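Local coordinates for switch-activating protein 1 (Schizosaccharomyces pombe, PDB 5JDK) that binds specific DNA sequences, among them the mating-type switch-activating site SAS1 and the rDNA replication fork barrier RFB1, where it blocks replication forks, at residues K39-V44 and I86-V91. Numbering follows the deposited sequence.
Sequences KLMRLV and ISIMRV
M41 and I88 face each other where the short helical segments 39-44 and 86-91 cross almost at right angles (99°), their axes 11.7 Å apart at closest approach. That wide spacing is bridged by apolar side chains, two methionines, a leucine and an isoleucine, with no hydrogen bond between the segments. M41 and I88 run past each other in opposite directions: M41 CG lies 4.0 Å from I88 CG2, and M41 SD rests 4.1 Å from the same methyl. The beta-branched isoleucine suits this place because it offers two arms: CG2 lies against M41 CG and SD, while CD1 touches both M41 CG and, at 4.2 Å, L40 CD2. In L40, chi1 of 177° swings CG away from the backbone nitrogen and chi2 extends CD2 toward I88; leucine's forked end thus supplies a methyl in a buried place. The unbranched M41 chain, bent twice, sets M41 CE 4.0 Å from M89 SD, whose polarisable thioether readily accepts a methyl. With an alanine at M41, I88 CG2 and M89 SD would probably lose their partner and a gap would open between the two helices. The contact lies near the centre of this all-helical, N-terminal DNA-binding domain, whose family is grouped with helix-turn-helix proteins, and joins helix 34-46 to helix 78-98. Helix 107-131 closes one flank, with L112 against M41 and C116 against I88, while I63 of helix 56-71 packs on L40 and I85, one turn before M89, touches both L40 and M41.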
loop_
_atom_site.group_PDB
_atom_site.type_symbol
_atom_site.label_atom_id
_atom_site.label_comp_id
_atom_site.label_asym_id
_atom_site.label_seq_id
_atom_site.Cartn_x
_atom_site.Cartn_y
_atom_site.Cartn_z
ATOM N N LYS A 39 4.909 -7.894 3.846
ATOM C CA LYS A 39 5.160 -8.543 2.560
ATOM C C LYS A 39 4.312 -7.930 1.447
ATOM O O LYS A 39 4.805 -7.682 0.328
ATOM C CB LYS A 39 4.891 -10.038 2.674
ATOM C CG LYS A 39 5.908 -10.773 3.535
ATOM C CD LYS A 39 5.560 -12.245 3.672
ATOM C CE LYS A 39 6.628 -12.994 4.450
ATOM N NZ LYS A 39 6.255 -14.416 4.673
ATOM N N LEU A 40 3.030 -7.687 1.736
ATOM C CA LEU A 40 2.126 -7.109 0.754
ATOM C C LEU A 40 2.584 -5.716 0.343
ATOM O O LEU A 40 2.665 -5.406 -0.858
ATOM C CB LEU A 40 0.711 -7.079 1.321
ATOM C CG LEU A 40 -0.365 -6.429 0.458
ATOM C CD1 LEU A 40 -0.464 -7.096 -0.895
ATOM C CD2 LEU A 40 -1.697 -6.495 1.171
ATOM N N MET A 41 2.879 -4.848 1.323
ATOM C CA MET A 41 3.279 -3.489 0.979
ATOM C C MET A 41 4.653 -3.431 0.325
ATOM O O MET A 41 4.892 -2.548 -0.501
ATOM C CB MET A 41 3.181 -2.574 2.190
ATOM C CG MET A 41 1.766 -2.341 2.650
ATOM S SD MET A 41 0.650 -1.677 1.412
ATOM C CE MET A 41 1.373 -0.061 1.151
ATOM N N ARG A 42 5.555 -4.356 0.654
ATOM C CA ARG A 42 6.802 -4.443 -0.094
ATOM C C ARG A 42 6.522 -4.668 -1.570
ATOM O O ARG A 42 7.158 -4.051 -2.430
ATOM C CB ARG A 42 7.675 -5.582 0.434
ATOM C CG ARG A 42 8.378 -5.294 1.752
ATOM C CD ARG A 42 9.135 -6.516 2.226
ATOM N NE ARG A 42 9.759 -6.317 3.522
ATOM C CZ ARG A 42 10.190 -7.308 4.294
ATOM N NH1 ARG A 42 10.062 -8.569 3.897
ATOM N NH2 ARG A 42 10.743 -7.040 5.465
ATOM N N LEU A 43 5.584 -5.569 -1.887
ATOM C CA LEU A 43 5.242 -5.810 -3.290
ATOM C C LEU A 43 4.591 -4.597 -3.938
ATOM O O LEU A 43 4.911 -4.244 -5.077
ATOM C CB LEU A 43 4.293 -6.996 -3.397
ATOM C CG LEU A 43 4.871 -8.367 -3.107
ATOM C CD1 LEU A 43 3.749 -9.381 -3.072
ATOM C CD2 LEU A 43 5.912 -8.741 -4.145
ATOM N N VAL A 44 3.648 -3.970 -3.239
ATOM C CA VAL A 44 2.993 -2.777 -3.768
ATOM C C VAL A 44 4.030 -1.716 -4.122
ATOM O O VAL A 44 4.028 -1.146 -5.222
ATOM C CB VAL A 44 1.973 -2.260 -2.739
ATOM C CG1 VAL A 44 1.477 -0.878 -3.090
ATOM C CG2 VAL A 44 0.797 -3.228 -2.624
ATOM N N ILE A 86 -6.220 -0.694 1.287
ATOM C CA ILE A 86 -7.005 0.435 1.784
ATOM C C ILE A 86 -6.963 0.486 3.298
ATOM O O ILE A 86 -6.760 1.551 3.898
ATOM C CB ILE A 86 -8.448 0.367 1.257
ATOM C CG1 ILE A 86 -8.442 0.715 -0.231
ATOM C CG2 ILE A 86 -9.373 1.299 2.027
ATOM C CD1 ILE A 86 -9.760 0.462 -0.944
ATOM N N SER A 87 -7.173 -0.663 3.938
ATOM C CA SER A 87 -7.168 -0.712 5.394
ATOM C C SER A 87 -5.791 -0.401 5.969
ATOM O O SER A 87 -5.681 0.348 6.948
ATOM C CB SER A 87 -7.651 -2.077 5.872
ATOM O OG SER A 87 -7.692 -2.094 7.285
ATOM N N ILE A 88 -4.730 -0.966 5.384
ATOM C CA ILE A 88 -3.380 -0.642 5.832
ATOM C C ILE A 88 -3.153 0.866 5.782
ATOM O O ILE A 88 -2.565 1.457 6.702
ATOM C CB ILE A 88 -2.348 -1.419 4.989
ATOM C CG1 ILE A 88 -2.361 -2.906 5.367
ATOM C CG2 ILE A 88 -0.939 -0.826 5.133
ATOM C CD1 ILE A 88 -1.692 -3.799 4.363
ATOM N N MET A 89 -3.561 1.502 4.686
ATOM C CA MET A 89 -3.333 2.937 4.547
ATOM C C MET A 89 -4.203 3.762 5.492
ATOM O O MET A 89 -3.762 4.817 5.972
ATOM C CB MET A 89 -3.535 3.354 3.093
ATOM C CG MET A 89 -2.534 2.726 2.128
ATOM S SD MET A 89 -0.796 3.064 2.506
ATOM C CE MET A 89 -0.704 4.815 2.131
ATOM N N ARG A 90 -5.426 3.314 5.772
ATOM C CA ARG A 90 -6.257 4.011 6.740
ATOM C C ARG A 90 -5.642 3.930 8.128
ATOM O O ARG A 90 -5.568 4.938 8.852
ATOM C CB ARG A 90 -7.663 3.421 6.737
ATOM C CG ARG A 90 -8.581 4.186 7.652
ATOM C CD ARG A 90 -10.021 3.788 7.470
ATOM N NE ARG A 90 -10.882 4.450 8.448
ATOM C CZ ARG A 90 -11.448 5.643 8.278
ATOM N NH1 ARG A 90 -11.239 6.333 7.166
ATOM N NH2 ARG A 90 -12.210 6.151 9.236
ATOM N N VAL A 91 -5.169 2.740 8.505
ATOM C CA VAL A 91 -4.489 2.591 9.784
ATOM C C VAL A 91 -3.230 3.442 9.811
ATOM O O VAL A 91 -2.920 4.064 10.830
ATOM C CB VAL A 91 -4.215 1.107 10.081
ATOM C CG1 VAL A 91 -3.284 0.958 11.275
ATOM C CG2 VAL A 91 -5.537 0.389 10.324
#